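PDB 6VXC: trans-4-hydroxy-L-proline dehydratase from Clostridioides difficile 70-100-2010, which uses a glycyl radical to dehydrate trans-4-hydroxy-L-proline to (S)-1-pyrroline-5-carboxylate in the anaerobic breakdown of hydroxyproline. Local coordinates for residues T275-H287 / A327-Q341. Residues are numbered along the deposited sequence; the frame is centred on the assembly and turned at random.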
# COMPACT_ATOMS: atom_id res chain seq x y z
N THR A 275 28.51 6.71 -6.69
CA THR A 275 28.71 5.28 -6.84
C THR A 275 27.41 4.54 -6.55
O THR A 275 26.49 5.08 -5.93
CB THR A 275 29.81 4.77 -5.91
OG1 THR A 275 29.34 4.83 -4.56
CG2 THR A 275 31.10 5.65 -6.03
N TYR A 276 27.35 3.28 -6.99
CA TYR A 276 26.22 2.40 -6.73
C TYR A 276 25.94 2.29 -5.23
O TYR A 276 24.79 2.35 -4.79
CB TYR A 276 26.52 1.04 -7.35
CG TYR A 276 25.56 -0.12 -7.15
CD1 TYR A 276 25.60 -0.88 -5.99
CD2 TYR A 276 24.70 -0.53 -8.17
CE1 TYR A 276 24.78 -1.96 -5.83
CE2 TYR A 276 23.88 -1.62 -8.02
CZ TYR A 276 23.93 -2.33 -6.84
OH TYR A 276 23.14 -3.43 -6.65
N HIS A 277 27.00 2.09 -4.45
CA HIS A 277 26.88 2.08 -2.99
C HIS A 277 26.26 3.38 -2.49
O HIS A 277 25.34 3.37 -1.67
CB HIS A 277 28.28 1.88 -2.40
CG HIS A 277 28.30 1.56 -0.94
ND1 HIS A 277 27.38 2.07 -0.05
CD2 HIS A 277 29.17 0.84 -0.21
CE1 HIS A 277 27.67 1.64 1.17
NE2 HIS A 277 28.76 0.89 1.10
N GLN A 278 26.77 4.52 -2.97
CA GLN A 278 26.24 5.81 -2.51
C GLN A 278 24.80 6.01 -2.96
O GLN A 278 24.03 6.65 -2.24
CB GLN A 278 27.11 6.96 -3.03
CG GLN A 278 28.44 7.03 -2.32
CD GLN A 278 29.46 7.87 -3.05
OE1 GLN A 278 29.13 8.64 -3.96
NE2 GLN A 278 30.71 7.73 -2.66
N ALA A 279 24.44 5.50 -4.14
CA ALA A 279 23.07 5.61 -4.62
C ALA A 279 22.10 4.89 -3.69
O ALA A 279 21.01 5.39 -3.41
CB ALA A 279 22.95 5.10 -6.05
N ILE A 280 22.49 3.71 -3.21
CA ILE A 280 21.62 2.97 -2.30
C ILE A 280 21.52 3.67 -0.96
O ILE A 280 20.43 3.78 -0.38
CB ILE A 280 22.10 1.51 -2.16
CG1 ILE A 280 21.88 0.74 -3.48
CG2 ILE A 280 21.43 0.84 -0.96
CD1 ILE A 280 22.49 -0.63 -3.48
N GLN A 281 22.65 4.17 -0.44
CA GLN A 281 22.61 4.87 0.84
C GLN A 281 21.82 6.17 0.73
O GLN A 281 21.09 6.53 1.66
CB GLN A 281 24.04 5.14 1.33
CG GLN A 281 24.12 5.87 2.69
CD GLN A 281 23.60 5.04 3.86
OE1 GLN A 281 24.26 4.12 4.32
NE2 GLN A 281 22.41 5.39 4.37
N MET A 282 21.94 6.89 -0.39
CA MET A 282 21.12 8.08 -0.59
C MET A 282 19.63 7.73 -0.56
O MET A 282 18.85 8.37 0.15
CB MET A 282 21.49 8.77 -1.92
CG MET A 282 20.51 9.86 -2.40
SD MET A 282 20.51 11.38 -1.39
CE MET A 282 21.66 12.37 -2.33
N TYR A 283 19.23 6.69 -1.30
CA TYR A 283 17.82 6.31 -1.25
C TYR A 283 17.39 6.01 0.18
O TYR A 283 16.33 6.47 0.62
CB TYR A 283 17.51 5.09 -2.14
CG TYR A 283 16.12 4.65 -1.76
CD1 TYR A 283 15.01 5.34 -2.24
CD2 TYR A 283 15.92 3.68 -0.79
CE1 TYR A 283 13.74 5.00 -1.83
CE2 TYR A 283 14.64 3.35 -0.37
CZ TYR A 283 13.57 4.02 -0.89
OH TYR A 283 12.31 3.70 -0.47
N TRP A 284 18.20 5.24 0.92
CA TRP A 284 17.76 4.81 2.24
C TRP A 284 17.65 5.97 3.22
O TRP A 284 16.76 5.99 4.07
CB TRP A 284 18.67 3.71 2.81
CG TRP A 284 18.04 3.16 4.05
CD1 TRP A 284 18.51 3.25 5.33
CD2 TRP A 284 16.77 2.49 4.14
NE1 TRP A 284 17.63 2.66 6.20
CE2 TRP A 284 16.55 2.18 5.50
CE3 TRP A 284 15.81 2.10 3.20
CZ2 TRP A 284 15.41 1.53 5.94
CZ3 TRP A 284 14.67 1.44 3.64
CH2 TRP A 284 14.48 1.16 5.00
N PHE A 285 18.57 6.95 3.14
CA PHE A 285 18.46 8.14 3.97
C PHE A 285 17.17 8.90 3.66
O PHE A 285 16.46 9.36 4.57
CB PHE A 285 19.67 9.05 3.76
CG PHE A 285 20.88 8.69 4.59
CD1 PHE A 285 20.73 8.07 5.84
CD2 PHE A 285 22.16 8.99 4.15
CE1 PHE A 285 21.85 7.74 6.61
CE2 PHE A 285 23.29 8.67 4.92
CZ PHE A 285 23.14 8.05 6.15
N VAL A 286 16.87 9.08 2.37
CA VAL A 286 15.62 9.72 1.98
C VAL A 286 14.43 8.93 2.52
O VAL A 286 13.46 9.50 3.00
CB VAL A 286 15.55 9.87 0.44
CG1 VAL A 286 14.18 10.39 0.02
CG2 VAL A 286 16.66 10.77 -0.09
N HIS A 287 14.50 7.60 2.44
CA HIS A 287 13.44 6.76 2.98
C HIS A 287 13.24 7.00 4.48
O HIS A 287 12.12 7.27 4.94
CB HIS A 287 13.77 5.28 2.71
CG HIS A 287 12.74 4.31 3.17
ND1 HIS A 287 12.00 3.54 2.30
CD2 HIS A 287 12.37 3.93 4.42
CE1 HIS A 287 11.18 2.76 2.99
NE2 HIS A 287 11.39 2.97 4.27
N ALA A 327 27.50 -5.84 -5.56
CA ALA A 327 26.21 -5.25 -5.89
C ALA A 327 25.05 -6.04 -5.29
O ALA A 327 24.08 -5.45 -4.81
CB ALA A 327 26.04 -5.14 -7.40
N GLN A 328 25.13 -7.37 -5.33
CA GLN A 328 24.11 -8.18 -4.69
C GLN A 328 24.16 -8.05 -3.18
O GLN A 328 23.12 -7.95 -2.52
CB GLN A 328 24.25 -9.65 -5.08
CG GLN A 328 23.23 -10.53 -4.41
CD GLN A 328 23.17 -11.94 -4.99
OE1 GLN A 328 23.80 -12.24 -6.02
NE2 GLN A 328 22.40 -12.81 -4.35
N GLU A 329 25.38 -8.02 -2.61
CA GLU A 329 25.53 -7.90 -1.17
C GLU A 329 24.91 -6.59 -0.67
O GLU A 329 24.24 -6.57 0.37
CB GLU A 329 27.02 -7.98 -0.79
CG GLU A 329 27.28 -7.84 0.72
CD GLU A 329 28.77 -7.91 1.09
OE1 GLU A 329 29.09 -8.38 2.19
OE2 GLU A 329 29.61 -7.46 0.30
N LEU A 330 25.11 -5.50 -1.40
CA LEU A 330 24.54 -4.22 -0.99
C LEU A 330 23.02 -4.26 -1.04
O LEU A 330 22.36 -3.70 -0.16
CB LEU A 330 25.10 -3.09 -1.86
CG LEU A 330 26.54 -2.73 -1.54
CD1 LEU A 330 27.18 -1.90 -2.64
CD2 LEU A 330 26.61 -1.99 -0.21
N LEU A 331 22.44 -4.92 -2.04
CA LEU A 331 20.99 -5.03 -2.12
C LEU A 331 20.43 -5.95 -1.05
O LEU A 331 19.33 -5.71 -0.55
CB LEU A 331 20.57 -5.51 -3.51
CG LEU A 331 20.66 -4.42 -4.57
CD1 LEU A 331 20.37 -4.96 -5.94
CD2 LEU A 331 19.71 -3.27 -4.22
N GLU A 332 21.15 -7.01 -0.69
CA GLU A 332 20.71 -7.83 0.44
C GLU A 332 20.71 -7.02 1.72
O GLU A 332 19.81 -7.15 2.55
CB GLU A 332 21.57 -9.09 0.57
CG GLU A 332 21.24 -10.12 -0.53
CD GLU A 332 22.02 -11.44 -0.47
OE1 GLU A 332 22.78 -11.69 0.50
OE2 GLU A 332 21.85 -12.24 -1.42
N CYS A 333 21.70 -6.14 1.88
CA CYS A 333 21.69 -5.22 3.01
C CYS A 333 20.46 -4.32 2.96
O CYS A 333 19.78 -4.14 3.98
CB CYS A 333 22.97 -4.37 3.02
SG CYS A 333 24.49 -5.24 3.49
N LEU A 334 20.17 -3.74 1.79
CA LEU A 334 18.98 -2.91 1.62
C LEU A 334 17.70 -3.67 1.99
O LEU A 334 16.83 -3.13 2.69
CB LEU A 334 18.90 -2.41 0.18
CG LEU A 334 17.71 -1.46 -0.07
CD1 LEU A 334 17.76 -0.28 0.90
CD2 LEU A 334 17.67 -0.98 -1.50
N TRP A 335 17.57 -4.90 1.50
CA TRP A 335 16.39 -5.71 1.80
C TRP A 335 16.18 -5.83 3.30
O TRP A 335 15.07 -5.65 3.81
CB TRP A 335 16.52 -7.10 1.16
CG TRP A 335 15.64 -7.30 -0.05
CD1 TRP A 335 14.73 -8.28 -0.23
CD2 TRP A 335 15.58 -6.48 -1.22
NE1 TRP A 335 14.10 -8.13 -1.44
CE2 TRP A 335 14.61 -7.04 -2.07
CE3 TRP A 335 16.27 -5.34 -1.64
CZ2 TRP A 335 14.30 -6.49 -3.32
CZ3 TRP A 335 15.95 -4.78 -2.88
CH2 TRP A 335 14.98 -5.37 -3.70
N VAL A 336 17.26 -6.11 4.04
CA VAL A 336 17.16 -6.23 5.48
C VAL A 336 16.72 -4.90 6.10
O VAL A 336 15.94 -4.88 7.05
CB VAL A 336 18.50 -6.71 6.08
CG1 VAL A 336 18.47 -6.57 7.59
CG2 VAL A 336 18.81 -8.15 5.65
N LYS A 337 17.22 -3.77 5.57
CA LYS A 337 16.82 -2.47 6.12
C LYS A 337 15.31 -2.26 6.02
O LYS A 337 14.68 -1.82 6.99
CB LYS A 337 17.56 -1.32 5.45
CG LYS A 337 19.07 -1.35 5.59
CD LYS A 337 19.53 -1.38 7.07
CE LYS A 337 19.01 -0.25 7.91
NZ LYS A 337 19.48 -0.30 9.35
N PHE A 338 14.73 -2.56 4.86
CA PHE A 338 13.27 -2.53 4.74
C PHE A 338 12.62 -3.41 5.81
O PHE A 338 11.67 -3.00 6.48
CB PHE A 338 12.83 -3.01 3.36
CG PHE A 338 12.98 -2.00 2.26
CD1 PHE A 338 12.08 -0.95 2.12
CD2 PHE A 338 13.98 -2.15 1.29
CE1 PHE A 338 12.20 -0.05 1.08
CE2 PHE A 338 14.10 -1.26 0.26
CZ PHE A 338 13.22 -0.20 0.14
N ASN A 339 13.12 -4.64 5.98
CA ASN A 339 12.52 -5.58 6.91
C ASN A 339 12.68 -5.17 8.36
O ASN A 339 11.97 -5.71 9.22
CB ASN A 339 13.10 -6.99 6.71
CG ASN A 339 12.23 -8.07 7.34
OD1 ASN A 339 11.11 -8.31 6.89
ND2 ASN A 339 12.75 -8.75 8.35
N ASN A 340 13.58 -4.24 8.66
CA ASN A 340 13.73 -3.69 10.00
C ASN A 340 12.71 -2.59 10.34
O ASN A 340 12.67 -2.19 11.50
CB ASN A 340 15.15 -3.10 10.19
CG ASN A 340 16.22 -4.17 10.37
OD1 ASN A 340 15.91 -5.35 10.49
ND2 ASN A 340 17.47 -3.75 10.43
N GLN A 341 11.89 -2.13 9.39
CA GLN A 341 10.94 -1.02 9.61
C GLN A 341 9.50 -1.50 9.51
O GLN A 341 8.92 -1.54 8.40
CB GLN A 341 11.17 0.12 8.60
CG GLN A 341 12.64 0.39 8.23
CD GLN A 341 13.53 0.63 9.43
OE1 GLN A 341 13.17 1.35 10.36
NE2 GLN A 341 14.71 0.04 9.40
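Ile280 and Trp284 of 275-287 meet Leu330, Leu334 and Phe338 of 327-341 along the middle of two nearly parallel helices; the axes of these short segments approach to 10.6 Å and are inclined by 9°. Ile280 CD1 stands 3.9 Å from both Leu330 CB and Leu331 CD2, touching both of these successive leucines.

One turn on, the Trp284 indole, CG anti to the backbone N (chi1 -171°), is laid across the interface. Lys337 CB rests over one face, 3.8 Å from the centroid of the six-membered ring, a CH-pi contact offset toward the rim. Gln341 CG lies in the ring plane at the CZ2-CH2 edge. The edge of Trp284 at CZ3 points into the face of Phe338, with Trp284 CZ3 3.8 Å from Phe338 CD1; with the planes at 73° the pair is T-shaped. His287 completes this aromatic cluster, its CE1 3.5 Å from Phe338 CE1, and a hydrogen bond between its ND1 and Tyr283 OH fixes the imidazole's rotation.

At the opposite end, Leu330 CD2 sits over the centre of the His277 ring, while its other methyl, CD1, meets the edge of Tyr276. At the polar edge of the contact, Tyr276 OH donates to Ala327 O (2.9 Å), approaching from above the carbonyl plane, on the face away from Leu331 N, the oxygen's helical donor. Beyond Phe338, Gln341 NE2 bonds back to Lys337 O at 3.0 Å; the Gln341 amide also has Glu92 as a polar partner, and the bent Lys337 chain carries NZ to salt bridges with Glu87 and Glu92.

This buried pair belongs to the helical part of the pyruvate formate lyase-like region, away from Gly785, the glycyl radical position, and the probable catalytic residues Cys454 and Glu456. Helix 305-318, from the intervening connection, packs on Tyr276 and Ala327; helix 252-267 borders 275-287, and helix 378-390 borders 327-341.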